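Methyltransferase FkbM (Methylobacillus flagellatus KT, PDB 2PY6) is probably a methyltransferase of the FkbM family, transferring a methyl group to a substrate that remains undefined. Local coordinates at residues I99-F104 with D130-T135; A40-V45 with D113-N118; E239-L244 with R273-T278. One frame throughout, in Å; residues are numbered along the deposited sequence.

How the interactions relate
Interactions 1 and 2 belong to one Rossmann-like alpha/beta unit, with centres about 14 Å apart. Strand 114-118 is their common ground: Val115 faces helix 40-49 in interaction 2, whereas Ala116 CB packs against Phe104 and Cys133 of interaction 1, so neighbouring strand residues serve helices on the two faces of the sheet. Their segments alternate along the chain: 40-45, 99-104, 113-118, 130-135. Interaction 3 comes later, in the FkbM methyltransferase domain with its own seven-stranded sheet, and its centre lies about 46 and 50 Å from those of interactions 1 and 2. Interactions 1 and 3 both touch the second subunit, where Thr135 and Thr278 meet between chains.

Interaction 1: residues I99-F104 with D130-T135; sequences ISTDRF and DQICRT
Phe104 reaches from helix 101-109 and overlaps Ile132 and Cys133 on helix 123-135. Its ring arrives because CG stands anti to the backbone N (chi1 157°), which carries the aromatic group across to the second helix. The CZ corner meets Cys133 SG at 4.0 Å. That sulfur sits 5.2 Å from the centroid of the Phe104 ring and 85° off its normal, the signature of a Cys sulfur-aromatic contact made at the ring edge. One position along, CE2 of Phe104 lies 4.1 Å from Ile132 CG2, a methyl that approaches the ring obliquely. The same CG2 also touches Thr101 CG2 at 4.1 Å, so this one branch of Ile132 is shared by two residues a helical turn apart. No hydrogen bond crosses the contact, and the 138 Å² of buried surface is carried by these four side chains.

In the Rossmann-like fold of this region, the two helices lie side by side on one face of the parallel strands: Phe104 also rests on Val56 and Leu58 of strand 54-58, and Cys133 on Leu58. Thr101 divides its groups, CG2 turning to Ile132 while OG1 is hydrogen-bonded to Asp84.

Polar bonds also form within each segment. Ser100 is the N-cap of helix 101-109, its OG accepting from Arg103 N at 3.0 Å. On the other helix, Gln131 OE1 is gripped side-on by Arg134 through NH2 (2.8 Å) and NE, both coming from the same face of the amide, while Gln131 NE2 donates to Thr135 OG1 at 2.9 Å with the acceptor in the amide plane. Gln131 and Thr135 in turn pack on Thr278 of the second subunit.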
ATOM      1  N   ILE A  99     -16.098  17.550  -3.838  1.00 25.35           N
ATOM      2  CA  ILE A  99     -16.869  17.697  -2.604  1.00 25.00           C
ATOM      3  C   ILE A  99     -17.048  16.365  -1.871  1.00 26.74           C
ATOM      4  O   ILE A  99     -16.758  15.305  -2.408  1.00 25.08           O
ATOM      5  CB  ILE A  99     -18.248  18.332  -2.881  1.00 26.96           C
ATOM      6  CG1 ILE A  99     -19.129  17.427  -3.746  1.00 23.19           C
ATOM      7  CG2 ILE A  99     -18.070  19.761  -3.503  1.00 25.24           C
ATOM      8  CD1 ILE A  99     -20.558  17.933  -3.935  1.00 25.15           C
ATOM      9  N   SER A 100     -17.459  16.445  -0.612  1.00 26.20           N
ATOM     10  CA  SER A 100     -17.713  15.266   0.200  1.00 27.29           C
ATOM     11  C   SER A 100     -19.105  14.721  -0.112  1.00 24.60           C
ATOM     12  O   SER A 100     -19.948  15.417  -0.674  1.00 26.44           O
ATOM     13  CB  SER A 100     -17.642  15.629   1.701  1.00 26.59           C
ATOM     14  OG  SER A 100     -18.770  16.415   2.091  1.00 27.68           O
ATOM     15  N   THR A 101     -19.363  13.481   0.256  1.00 23.63           N
ATOM     16  CA  THR A 101     -20.675  12.917   0.056  1.00 23.85           C
ATOM     17  C   THR A 101     -21.714  13.675   0.875  1.00 24.77           C
ATOM     18  O   THR A 101     -22.850  13.834   0.410  1.00 26.96           O
ATOM     19  CB  THR A 101     -20.739  11.434   0.450  1.00 27.11           C
ATOM     20  OG1 THR A 101     -19.687  10.716  -0.199  1.00 23.96           O
ATOM     21  CG2 THR A 101     -22.098  10.828   0.071  1.00 26.29           C
ATOM     22  N   ASP A 102     -21.347  14.104   2.098  1.00 25.97           N
ATOM     23  CA  ASP A 102     -22.247  14.919   2.924  1.00 27.43           C
ATOM     24  C   ASP A 102     -22.616  16.247   2.242  1.00 27.98           C
ATOM     25  O   ASP A 102     -23.745  16.685   2.345  1.00 29.17           O
ATOM     26  CB  ASP A 102     -21.672  15.197   4.328  1.00 25.96           C
ATOM     27  CG  ASP A 102     -21.801  14.008   5.284  1.00 28.77           C
ATOM     28  OD1 ASP A 102     -22.570  13.038   5.005  1.00 30.82           O
ATOM     29  OD2 ASP A 102     -21.132  14.049   6.342  1.00 25.93           O
ATOM     30  N   ARG A 103     -21.672  16.872   1.542  1.00 27.92           N
ATOM     31  CA  ARG A 103     -21.957  18.111   0.825  1.00 28.63           C
ATOM     32  C   ARG A 103     -22.942  17.881  -0.348  1.00 28.16           C
ATOM     33  O   ARG A 103     -23.834  18.701  -0.610  1.00 23.62           O
ATOM     34  CB  ARG A 103     -20.642  18.730   0.346  1.00 31.88           C
ATOM     35  CG  ARG A 103     -20.752  20.047  -0.445  1.00 31.37           C
ATOM     36  CD  ARG A 103     -21.550  21.124   0.260  1.00 45.60           C
ATOM     37  NE  ARG A 103     -21.521  22.393  -0.496  1.00 52.57           N
ATOM     38  CZ  ARG A 103     -22.498  23.311  -0.542  1.00 55.07           C
ATOM     39  NH1 ARG A 103     -23.670  23.127   0.081  1.00 59.68           N
ATOM     40  NH2 ARG A 103     -22.320  24.418  -1.268  1.00 53.22           N
ATOM     41  N   PHE A 104     -22.788  16.742  -1.011  1.00 27.23           N
ATOM     42  CA  PHE A 104     -23.641  16.335  -2.099  1.00 29.08           C
ATOM     43  C   PHE A 104     -25.082  16.111  -1.647  1.00 28.17           C
ATOM     44  O   PHE A 104     -26.005  16.621  -2.267  1.00 25.97           O
ATOM     45  CB  PHE A 104     -23.050  15.072  -2.752  1.00 28.26           C
ATOM     46  CG  PHE A 104     -24.050  14.216  -3.501  1.00 30.37           C
ATOM     47  CD1 PHE A 104     -24.767  14.724  -4.575  1.00 25.93           C
ATOM     48  CD2 PHE A 104     -24.196  12.875  -3.182  1.00 25.84           C
ATOM     49  CE1 PHE A 104     -25.648  13.931  -5.271  1.00 25.31           C
ATOM     50  CE2 PHE A 104     -25.077  12.083  -3.871  1.00 25.92           C
ATOM     51  CZ  PHE A 104     -25.808  12.612  -4.922  1.00 27.96           C
ATOM     52  N   ASP A 130     -25.195   4.242  -4.942  1.00 30.41           N
ATOM     53  CA  ASP A 130     -26.562   3.940  -5.321  1.00 27.68           C
ATOM     54  C   ASP A 130     -27.454   3.975  -4.112  1.00 27.73           C
ATOM     55  O   ASP A 130     -28.522   4.533  -4.192  1.00 26.37           O
ATOM     56  CB  ASP A 130     -26.685   2.588  -6.050  1.00 28.91           C
ATOM     57  CG  ASP A 130     -26.290   2.680  -7.531  1.00 26.61           C
ATOM     58  OD1 ASP A 130     -26.268   3.811  -8.074  1.00 33.52           O
ATOM     59  OD2 ASP A 130     -25.970   1.629  -8.135  1.00 29.61           O
ATOM     60  N   GLN A 131     -27.017   3.417  -2.981  1.00 27.50           N
ATOM     61  CA  GLN A 131     -27.842   3.480  -1.795  1.00 26.95           C
ATOM     62  C   GLN A 131     -27.890   4.901  -1.243  1.00 24.66           C
ATOM     63  O   GLN A 131     -28.921   5.320  -0.812  1.00 27.33           O
ATOM     64  CB  GLN A 131     -27.431   2.464  -0.730  1.00 25.48           C
ATOM     65  CG  GLN A 131     -28.397   2.416   0.456  1.00 31.31           C
ATOM     66  CD  GLN A 131     -29.856   2.166   0.064  1.00 35.74           C
ATOM     67  OE1 GLN A 131     -30.175   1.185  -0.624  1.00 30.46           O
ATOM     68  NE2 GLN A 131     -30.752   3.053   0.516  1.00 29.55           N
ATOM     69  N   ILE A 132     -26.790   5.644  -1.217  1.00 27.67           N
ATOM     70  CA  ILE A 132     -26.859   7.044  -0.776  1.00 28.94           C
ATOM     71  C   ILE A 132     -27.957   7.798  -1.523  1.00 30.23           C
ATOM     72  O   ILE A 132     -28.747   8.534  -0.921  1.00 32.48           O
ATOM     73  CB  ILE A 132     -25.525   7.804  -1.042  1.00 31.13           C
ATOM     74  CG1 ILE A 132     -24.429   7.334  -0.076  1.00 36.32           C
ATOM     75  CG2 ILE A 132     -25.722   9.330  -0.951  1.00 31.81           C
ATOM     76  CD1 ILE A 132     -24.755   7.509   1.385  1.00 37.28           C
ATOM     77  N   CYS A 133     -27.993   7.615  -2.842  1.00 30.28           N
ATOM     78  CA  CYS A 133     -28.980   8.274  -3.677  1.00 28.24           C
ATOM     79  C   CYS A 133     -30.375   7.824  -3.337  1.00 29.75           C
ATOM     80  O   CYS A 133     -31.244   8.665  -3.183  1.00 29.79           O
ATOM     81  CB  CYS A 133     -28.681   8.053  -5.165  1.00 27.08           C
ATOM     82  SG  CYS A 133     -27.151   8.901  -5.703  1.00 29.51           S
ATOM     83  N   ARG A 134     -30.591   6.513  -3.200  1.00 29.84           N
ATOM     84  CA  ARG A 134     -31.932   5.982  -2.868  1.00 29.05           C
ATOM     85  C   ARG A 134     -32.441   6.471  -1.529  1.00 28.67           C
ATOM     86  O   ARG A 134     -33.590   6.917  -1.425  1.00 24.84           O
ATOM     87  CB  ARG A 134     -31.977   4.447  -2.920  1.00 29.78           C
ATOM     88  CG  ARG A 134     -31.750   3.878  -4.336  1.00 32.58           C
ATOM     89  CD  ARG A 134     -32.017   2.395  -4.388  1.00 31.07           C
ATOM     90  NE  ARG A 134     -31.147   1.554  -3.540  1.00 31.80           N
ATOM     91  CZ  ARG A 134     -30.102   0.821  -3.957  1.00 30.89           C
ATOM     92  NH1 ARG A 134     -29.721   0.812  -5.220  1.00 32.85           N
ATOM     93  NH2 ARG A 134     -29.414   0.073  -3.097  1.00 31.20           N
ATOM     94  N   THR A 135     -31.579   6.410  -0.518  1.00 29.72           N
ATOM     95  CA  THR A 135     -31.902   6.900   0.827  1.00 29.70           C
ATOM     96  C   THR A 135     -32.428   8.336   0.769  1.00 28.30           C
ATOM     97  O   THR A 135     -33.415   8.665   1.405  1.00 26.13           O
ATOM     98  CB  THR A 135     -30.633   6.843   1.761  1.00 31.09           C
ATOM     99  OG1 THR A 135     -30.274   5.479   2.025  1.00 29.38           O
ATOM    100  CG2 THR A 135     -30.886   7.518   3.086  1.00 34.14           C
TER

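Interaction 2: residues A40-V45 with D113-N118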
ATOM      1  N   ALA A  40     -37.397   6.904 -14.232  1.00 30.88           N
ATOM      2  CA  ALA A  40     -38.498   7.864 -14.374  1.00 30.75           C
ATOM      3  C   ALA A  40     -38.225   9.234 -13.756  1.00 29.42           C
ATOM      4  O   ALA A  40     -38.568  10.250 -14.336  1.00 29.69           O
ATOM      5  CB  ALA A  40     -39.779   7.276 -13.745  1.00 33.25           C
ATOM      6  N   ASN A  41     -37.620   9.255 -12.570  1.00 30.16           N
ATOM      7  CA  ASN A  41     -37.364  10.511 -11.879  1.00 27.87           C
ATOM      8  C   ASN A  41     -36.331  11.362 -12.609  1.00 28.07           C
ATOM      9  O   ASN A  41     -36.414  12.606 -12.581  1.00 27.38           O
ATOM     10  CB  ASN A  41     -37.008  10.287 -10.396  1.00 29.08           C
ATOM     11  CG  ASN A  41     -35.783   9.399 -10.181  1.00 26.57           C
ATOM     12  OD1 ASN A  41     -35.255   8.762 -11.108  1.00 32.69           O
ATOM     13  ND2 ASN A  41     -35.333   9.340  -8.922  1.00 18.91           N
ATOM     14  N   VAL A  42     -35.390  10.701 -13.292  1.00 25.52           N
ATOM     15  CA  VAL A  42     -34.414  11.422 -14.107  1.00 25.19           C
ATOM     16  C   VAL A  42     -35.078  11.916 -15.382  1.00 23.21           C
ATOM     17  O   VAL A  42     -34.824  13.048 -15.809  1.00 21.03           O
ATOM     18  CB  VAL A  42     -33.227  10.550 -14.475  1.00 26.77           C
ATOM     19  CG1 VAL A  42     -32.290  11.307 -15.427  1.00 29.58           C
ATOM     20  CG2 VAL A  42     -32.489  10.084 -13.217  1.00 30.18           C
ATOM     21  N   ARG A  43     -35.896  11.067 -16.016  1.00 22.87           N
ATOM     22  CA  ARG A  43     -36.591  11.490 -17.236  1.00 25.83           C
ATOM     23  C   ARG A  43     -37.409  12.740 -17.000  1.00 28.44           C
ATOM     24  O   ARG A  43     -37.436  13.629 -17.854  1.00 30.64           O
ATOM     25  CB  ARG A  43     -37.530  10.406 -17.750  1.00 23.34           C
ATOM     26  CG  ARG A  43     -36.825   9.190 -18.233  1.00 24.51           C
ATOM     27  CD  ARG A  43     -37.735   8.110 -18.648  1.00 21.70           C
ATOM     28  NE  ARG A  43     -38.516   8.497 -19.803  1.00 26.50           N
ATOM     29  CZ  ARG A  43     -39.124   7.635 -20.615  1.00 27.45           C
ATOM     30  NH1 ARG A  43     -39.003   6.343 -20.439  1.00 24.91           N
ATOM     31  NH2 ARG A  43     -39.842   8.084 -21.633  1.00 27.65           N
ATOM     32  N   GLU A  44     -38.097  12.799 -15.859  1.00 31.57           N
ATOM     33  CA  GLU A  44     -38.932  13.966 -15.568  1.00 34.30           C
ATOM     34  C   GLU A  44     -38.098  15.227 -15.327  1.00 29.93           C
ATOM     35  O   GLU A  44     -38.527  16.307 -15.687  1.00 28.25           O
ATOM     36  CB  GLU A  44     -39.971  13.710 -14.471  1.00 33.57           C
ATOM     37  CG  GLU A  44     -39.551  13.829 -13.025  1.00 44.65           C
ATOM     38  CD  GLU A  44     -40.763  13.769 -12.082  1.00 45.56           C
ATOM     39  OE1 GLU A  44     -41.664  12.919 -12.324  1.00 61.34           O
ATOM     40  OE2 GLU A  44     -40.819  14.578 -11.122  1.00 61.17           O
ATOM     41  N   VAL A  45     -36.911  15.097 -14.744  1.00 28.58           N
ATOM     42  CA  VAL A  45     -36.029  16.264 -14.606  1.00 27.07           C
ATOM     43  C   VAL A  45     -35.555  16.726 -15.999  1.00 26.93           C
ATOM     44  O   VAL A  45     -35.698  17.924 -16.354  1.00 23.93           O
ATOM     45  CB  VAL A  45     -34.814  16.001 -13.693  1.00 25.82           C
ATOM     46  CG1 VAL A  45     -33.873  17.200 -13.706  1.00 25.64           C
ATOM     47  CG2 VAL A  45     -35.254  15.737 -12.266  1.00 21.83           C
ATOM     48  N   ASP A 113     -34.264  18.105  -9.698  1.00 47.02           N
ATOM     49  CA  ASP A 113     -33.591  19.079 -10.614  1.00 44.39           C
ATOM     50  C   ASP A 113     -32.056  18.805 -10.711  1.00 43.30           C
ATOM     51  O   ASP A 113     -31.411  19.153 -11.740  1.00 42.62           O
ATOM     52  CB  ASP A 113     -33.984  20.548 -10.519  1.00 47.92           C
ATOM     53  CG  ASP A 113     -35.248  20.872 -11.356  1.00 50.67           C
ATOM     54  OD1 ASP A 113     -36.073  19.947 -11.610  1.00 50.32           O
ATOM     55  OD2 ASP A 113     -35.406  22.055 -11.745  1.00 46.54           O
ATOM     56  N   LEU A 114     -31.501  18.206  -9.649  0.50 41.14           N
ATOM     57  CA  LEU A 114     -30.087  17.816  -9.578  0.50 39.97           C
ATOM     58  C   LEU A 114     -30.032  16.294  -9.702  0.50 37.91           C
ATOM     59  O   LEU A 114     -30.652  15.579  -8.900  0.50 36.27           O
ATOM     60  CB  LEU A 114     -29.440  18.233  -8.251  0.50 39.17           C
ATOM     61  CG  LEU A 114     -27.948  17.874  -8.082  0.50 39.17           C
ATOM     62  CD1 LEU A 114     -27.071  18.627  -9.083  0.50 37.63           C
ATOM     63  CD2 LEU A 114     -27.490  18.137  -6.657  0.50 37.36           C
ATOM     64  N   VAL A 115     -29.296  15.819 -10.708  1.00 35.18           N
ATOM     65  CA  VAL A 115     -29.132  14.392 -10.969  1.00 33.21           C
ATOM     66  C   VAL A 115     -27.698  13.974 -10.581  1.00 34.18           C
ATOM     67  O   VAL A 115     -26.757  14.770 -10.688  1.00 31.22           O
ATOM     68  CB  VAL A 115     -29.407  14.110 -12.434  1.00 32.23           C
ATOM     69  CG1 VAL A 115     -29.258  12.641 -12.753  1.00 35.75           C
ATOM     70  CG2 VAL A 115     -30.835  14.596 -12.803  1.00 30.83           C
ATOM     71  N   ALA A 116     -27.534  12.734 -10.119  1.00 32.89           N
ATOM     72  CA  ALA A 116     -26.211  12.216  -9.810  1.00 31.49           C
ATOM     73  C   ALA A 116     -25.800  11.120 -10.815  1.00 31.72           C
ATOM     74  O   ALA A 116     -26.553  10.192 -11.105  1.00 31.24           O
ATOM     75  CB  ALA A 116     -26.154  11.707  -8.386  1.00 29.51           C
ATOM     76  N   LEU A 117     -24.614  11.259 -11.384  1.00 31.04           N
ATOM     77  CA  LEU A 117     -24.061  10.208 -12.242  1.00 31.07           C
ATOM     78  C   LEU A 117     -23.127   9.325 -11.415  1.00 26.17           C
ATOM     79  O   LEU A 117     -22.059   9.762 -11.031  1.00 30.66           O
ATOM     80  CB  LEU A 117     -23.317  10.799 -13.427  1.00 30.45           C
ATOM     81  CG  LEU A 117     -22.449   9.855 -14.284  1.00 30.96           C
ATOM     82  CD1 LEU A 117     -23.108   8.546 -14.692  1.00 29.38           C
ATOM     83  CD2 LEU A 117     -22.016  10.600 -15.520  1.00 35.71           C
ATOM     84  N   ASN A 118     -23.540   8.090 -11.142  1.00 25.89           N
ATOM     85  CA  ASN A 118     -22.702   7.127 -10.439  1.00 28.45           C
ATOM     86  C   ASN A 118     -21.732   6.539 -11.479  1.00 32.04           C
ATOM     87  O   ASN A 118     -22.124   5.695 -12.291  1.00 34.19           O
ATOM     88  CB  ASN A 118     -23.559   6.050  -9.767  1.00 27.37           C
ATOM     89  CG  ASN A 118     -22.768   5.140  -8.822  1.00 27.39           C
ATOM     90  OD1 ASN A 118     -21.553   5.168  -8.801  1.00 25.81           O
ATOM     91  ND2 ASN A 118     -23.480   4.332  -8.030  1.00 23.03           N
TER
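Val45, Val115 and Asp113 bury the most surface here, and Val45 leads with 72 of the 203 Å² summed over both sides. Its two methyls press on one side of the Asp113 backbone: CG1 approaches Asp113 CA at 3.6 Å, and CG2 approaches Asp113 N at the same 3.6 Å. This follows from its first torsion, which sets CG1 anti to the backbone N (chi1 174°) and CG2 anti to the carbonyl carbon, with both branches directed at Asp113, the residue just before strand 114-118. CG1 does double duty, since it also meets Val115 CG2 at 4.1 Å.

Val115 points toward the helix and presents one methyl to each of two helix residues. While CG2 faces Val45, its CG1 lies 4.1 Å from Val42 CG2, the two valines set nearly perpendicular. Val42 and Val45 are three residues apart, hence on the same side of helix 40-49, and that side covers strand 114-118 of the mixed Rossmann-like sheet, in which this strand runs parallel to both its neighbours. Val115 itself is hydrogen-bonded through its backbone to Arg54 and Val56 and packs beside Leu55 and Leu141, which places the valine cluster toward the 140-142 edge of the sheet.

An alanine at the position of Val45 would lose both methyls and is likely to open a gap beside the Asp113 backbone, leaving Val115 CG2 without its helix partner.

Asp113 contributes differently. Its CB is directed away from the helix, yet the carboxylate turns back: OD1 is 4.1 Å from Val45 CG1 and forms a salt bridge with Arg48, while OD2 pairs with Arg49. Both arginines belong to helix 40-49, so charge pairing accompanies the apolar packing. The Asp113 N that Val45 CG2 touches belongs to a peptide bond modelled as cis.

Interaction 3: residues E239-L244 with R273-T278. With PEG (di(hydroxyethyl)ether), chain H.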
ATOM      1  N   GLU A 239       0.123 -12.011 -21.430  1.00 30.87           N
ATOM      2  CA  GLU A 239      -0.742 -12.777 -20.562  1.00 32.31           C
ATOM      3  C   GLU A 239      -1.243 -14.031 -21.217  1.00 31.08           C
ATOM      4  O   GLU A 239      -1.363 -15.032 -20.545  1.00 31.22           O
ATOM      5  CB  GLU A 239      -1.987 -11.981 -20.135  1.00 34.62           C
ATOM      6  CG  GLU A 239      -1.797 -10.778 -19.232  1.00 36.02           C
ATOM      7  CD  GLU A 239      -3.086  -9.942 -19.181  1.00 42.75           C
ATOM      8  OE1 GLU A 239      -3.452  -9.386 -20.256  1.00 56.79           O
ATOM      9  OE2 GLU A 239      -3.706  -9.820 -18.083  1.00 46.08           O
ATOM     10  N   SER A 240      -1.559 -14.010 -22.512  1.00 32.62           N
ATOM     11  CA  SER A 240      -2.053 -15.247 -23.144  1.00 33.45           C
ATOM     12  C   SER A 240      -0.947 -16.307 -23.231  1.00 30.18           C
ATOM     13  O   SER A 240      -1.241 -17.483 -23.229  1.00 28.99           O
ATOM     14  CB  SER A 240      -2.701 -15.017 -24.511  1.00 33.02           C
ATOM     15  OG  SER A 240      -3.506 -13.861 -24.513  1.00 38.71           O
ATOM     16  N   LEU A 241       0.309 -15.886 -23.335  1.00 30.31           N
ATOM     17  CA  LEU A 241       1.424 -16.821 -23.358  1.00 28.87           C
ATOM     18  C   LEU A 241       1.529 -17.437 -21.973  1.00 27.89           C
ATOM     19  O   LEU A 241       1.704 -18.666 -21.823  1.00 27.60           O
ATOM     20  CB  LEU A 241       2.746 -16.133 -23.766  1.00 27.48           C
ATOM     21  CG  LEU A 241       4.055 -16.890 -23.408  1.00 30.89           C
ATOM     22  CD1 LEU A 241       4.208 -18.216 -24.142  1.00 26.90           C
ATOM     23  CD2 LEU A 241       5.280 -16.061 -23.651  1.00 25.71           C
ATOM     24  N   ALA A 242       1.420 -16.595 -20.943  1.00 26.96           N
ATOM     25  CA  ALA A 242       1.439 -17.095 -19.573  1.00 26.61           C
ATOM     26  C   ALA A 242       0.314 -18.065 -19.319  1.00 28.33           C
ATOM     27  O   ALA A 242       0.512 -19.061 -18.631  1.00 28.82           O
ATOM     28  CB  ALA A 242       1.375 -15.940 -18.574  1.00 31.12           C
ATOM     29  N   GLY A 243      -0.869 -17.803 -19.895  1.00 27.93           N
ATOM     30  CA  GLY A 243      -2.021 -18.693 -19.700  1.00 24.56           C
ATOM     31  C   GLY A 243      -1.860 -20.010 -20.437  1.00 26.66           C
ATOM     32  O   GLY A 243      -2.223 -21.059 -19.911  1.00 26.04           O
ATOM     33  N   LEU A 244      -1.325 -19.975 -21.657  1.00 27.36           N
ATOM     34  CA  LEU A 244      -1.083 -21.237 -22.375  1.00 29.91           C
ATOM     35  C   LEU A 244      -0.055 -22.067 -21.580  1.00 27.76           C
ATOM     36  O   LEU A 244      -0.236 -23.267 -21.358  1.00 28.05           O
ATOM     37  CB  LEU A 244      -0.614 -21.021 -23.816  1.00 23.77           C
ATOM     38  CG  LEU A 244      -0.306 -22.303 -24.631  1.00 27.61           C
ATOM     39  CD1 LEU A 244      -1.542 -23.110 -24.964  1.00 32.02           C
ATOM     40  CD2 LEU A 244       0.395 -22.017 -25.954  1.00 31.20           C
ATOM     41  N   ARG A 273      12.289 -12.813 -21.581  1.00 34.35           N
ATOM     42  CA  ARG A 273      13.424 -13.038 -20.677  1.00 35.92           C
ATOM     43  C   ARG A 273      13.042 -13.853 -19.455  1.00 34.11           C
ATOM     44  O   ARG A 273      13.895 -14.478 -18.861  1.00 30.30           O
ATOM     45  CB  ARG A 273      14.058 -11.733 -20.180  1.00 36.07           C
ATOM     46  CG  ARG A 273      14.927 -11.041 -21.164  1.00 36.85           C
ATOM     47  CD  ARG A 273      15.460  -9.689 -20.629  1.00 36.43           C
ATOM     48  NE  ARG A 273      15.693  -8.815 -21.772  1.00 44.06           N
ATOM     49  CZ  ARG A 273      14.967  -7.758 -22.120  1.00 40.45           C
ATOM     50  NH1 ARG A 273      13.968  -7.305 -21.397  1.00 45.13           N
ATOM     51  NH2 ARG A 273      15.292  -7.093 -23.213  1.00 51.75           N
ATOM     52  N   ARG A 274      11.781 -13.839 -19.042  1.00 34.75           N
ATOM     53  CA  ARG A 274      11.441 -14.643 -17.889  1.00 37.65           C
ATOM     54  C   ARG A 274      11.416 -16.138 -18.240  1.00 36.25           C
ATOM     55  O   ARG A 274      11.475 -16.974 -17.356  1.00 38.38           O
ATOM     56  CB  ARG A 274      10.203 -14.121 -17.128  1.00 37.51           C
ATOM     57  CG  ARG A 274       8.896 -14.195 -17.767  1.00 44.69           C
ATOM     58  CD  ARG A 274       7.791 -13.736 -16.777  1.00 45.00           C
ATOM     59  NE  ARG A 274       7.811 -12.285 -16.603  1.00 56.27           N
ATOM     60  CZ  ARG A 274       6.867 -11.429 -17.022  1.00 58.08           C
ATOM     61  NH1 ARG A 274       5.743 -11.841 -17.603  1.00 49.48           N
ATOM     62  NH2 ARG A 274       7.035 -10.121 -16.817  1.00 53.24           N
ATOM     63  N   TYR A 275      11.456 -16.475 -19.531  1.00 35.24           N
ATOM     64  CA  TYR A 275      11.415 -17.858 -19.973  1.00 31.79           C
ATOM     65  C   TYR A 275      12.651 -18.324 -20.671  1.00 30.36           C
ATOM     66  O   TYR A 275      12.677 -19.429 -21.172  1.00 29.23           O
ATOM     67  CB  TYR A 275      10.234 -18.038 -20.907  1.00 31.83           C
ATOM     68  CG  TYR A 275       8.929 -17.660 -20.270  1.00 28.87           C
ATOM     69  CD1 TYR A 275       8.465 -18.328 -19.148  1.00 32.24           C
ATOM     70  CD2 TYR A 275       8.132 -16.669 -20.815  1.00 31.33           C
ATOM     71  CE1 TYR A 275       7.245 -17.982 -18.551  1.00 40.17           C
ATOM     72  CE2 TYR A 275       6.913 -16.320 -20.242  1.00 33.54           C
ATOM     73  CZ  TYR A 275       6.465 -16.975 -19.116  1.00 39.27           C
ATOM     74  OH  TYR A 275       5.244 -16.623 -18.565  1.00 34.35           O
ATOM     75  N   THR A 276      13.707 -17.521 -20.620  1.00 31.72           N
ATOM     76  CA  THR A 276      14.925 -17.827 -21.336  1.00 32.13           C
ATOM     77  C   THR A 276      15.565 -19.220 -21.043  1.00 31.50           C
ATOM     78  O   THR A 276      16.115 -19.843 -21.928  1.00 29.12           O
ATOM     79  CB  THR A 276      15.943 -16.641 -21.227  1.00 30.72           C
ATOM     80  OG1 THR A 276      17.150 -17.009 -21.885  1.00 39.37           O
ATOM     81  CG2 THR A 276      16.305 -16.319 -19.806  1.00 38.92           C
ATOM     82  N   ASP A 277      15.450 -19.721 -19.822  1.00 32.38           N
ATOM     83  CA  ASP A 277      16.042 -21.002 -19.464  1.00 32.19           C
ATOM     84  C   ASP A 277      15.067 -22.164 -19.573  1.00 31.91           C
ATOM     85  O   ASP A 277      15.409 -23.254 -19.173  1.00 27.70           O
ATOM     86  CB  ASP A 277      16.516 -20.945 -18.007  1.00 35.41           C
ATOM     87  CG  ASP A 277      17.488 -19.808 -17.747  1.00 39.50           C
ATOM     88  OD1 ASP A 277      18.452 -19.634 -18.533  1.00 45.82           O
ATOM     89  OD2 ASP A 277      17.264 -19.092 -16.750  1.00 52.62           O
ATOM     90  N   THR A 278      13.833 -21.927 -20.024  1.00 31.80           N
ATOM     91  CA  THR A 278      12.843 -23.008 -20.162  1.00 32.41           C
ATOM     92  C   THR A 278      13.182 -23.816 -21.410  1.00 35.73           C
ATOM     93  O   THR A 278      13.954 -23.347 -22.251  1.00 37.63           O
ATOM     94  CB  THR A 278      11.412 -22.475 -20.306  1.00 31.01           C
ATOM     95  OG1 THR A 278      11.260 -21.795 -21.572  1.00 25.87           O
ATOM     96  CG2 THR A 278      11.046 -21.535 -19.148  1.00 24.78           C
TER
HETATM   97  C1  PEG H 415      -2.025 -13.569 -17.016  1.00 57.87           C
HETATM   98  O1  PEG H 415      -2.372 -14.666 -17.895  1.00 56.08           O
HETATM   99  C2  PEG H 415      -0.533 -13.402 -16.703  1.00 48.85           C
HETATM  100  O2  PEG H 415       0.155 -12.362 -17.402  1.00 50.12           O
HETATM  101  C3  PEG H 415       1.580 -12.408 -17.246  1.00 41.64           C
HETATM  102  C4  PEG H 415       2.210 -11.247 -18.027  1.00 49.24           C
HETATM  103  O4  PEG H 415       3.025 -11.696 -19.127  1.00 43.93           O
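Apolar packing joins Leu241 and Tyr275: CD2 of the leucine comes to 3.8 Å from CE2 of the tyrosine, obliquely to the ring, the leucine and tyrosine running antiparallel alongside one another. Leu241 has CG anti to its own amide nitrogen (chi1 162°), which sends the isobutyl end toward the ring. Farther along the tyrosine, OH lies 3.9 Å from Ala242 CB. Arg274 CG covers one face of the same ring, 3.8 Å above its centre. The segments bury 106 Å² between them, and no hydrogen bond links one directly to the other.

Helix 239-248 follows strand 229-233 in a sheet whose strand order, 3-2-1-4-5-7-6, is that of the class I methyltransferase fold; the contact joins this helix to Tyr275, in the turn that follows helix 262-274, the next helix along the chain.

Hydrogen bonding shapes the turn beyond that helix. Tyr275 O accepts from Thr278 N, closing a type I turn, and also from Thr278 OG1 at 2.8 Å, the latter in the carbonyl plane.

A bound di(hydroxyethyl)ether, probably from the crystallisation liquor, spans the two segments. Its O1 donates to Glu239 O at 2.9 Å, its C2 lies against Ala242 CB, and its O4 accepts a weak bond from Arg274 NH1 at the guanidinium edge. Arg274 NH2 is instead bonded to Ser89 O of the fourth subunit.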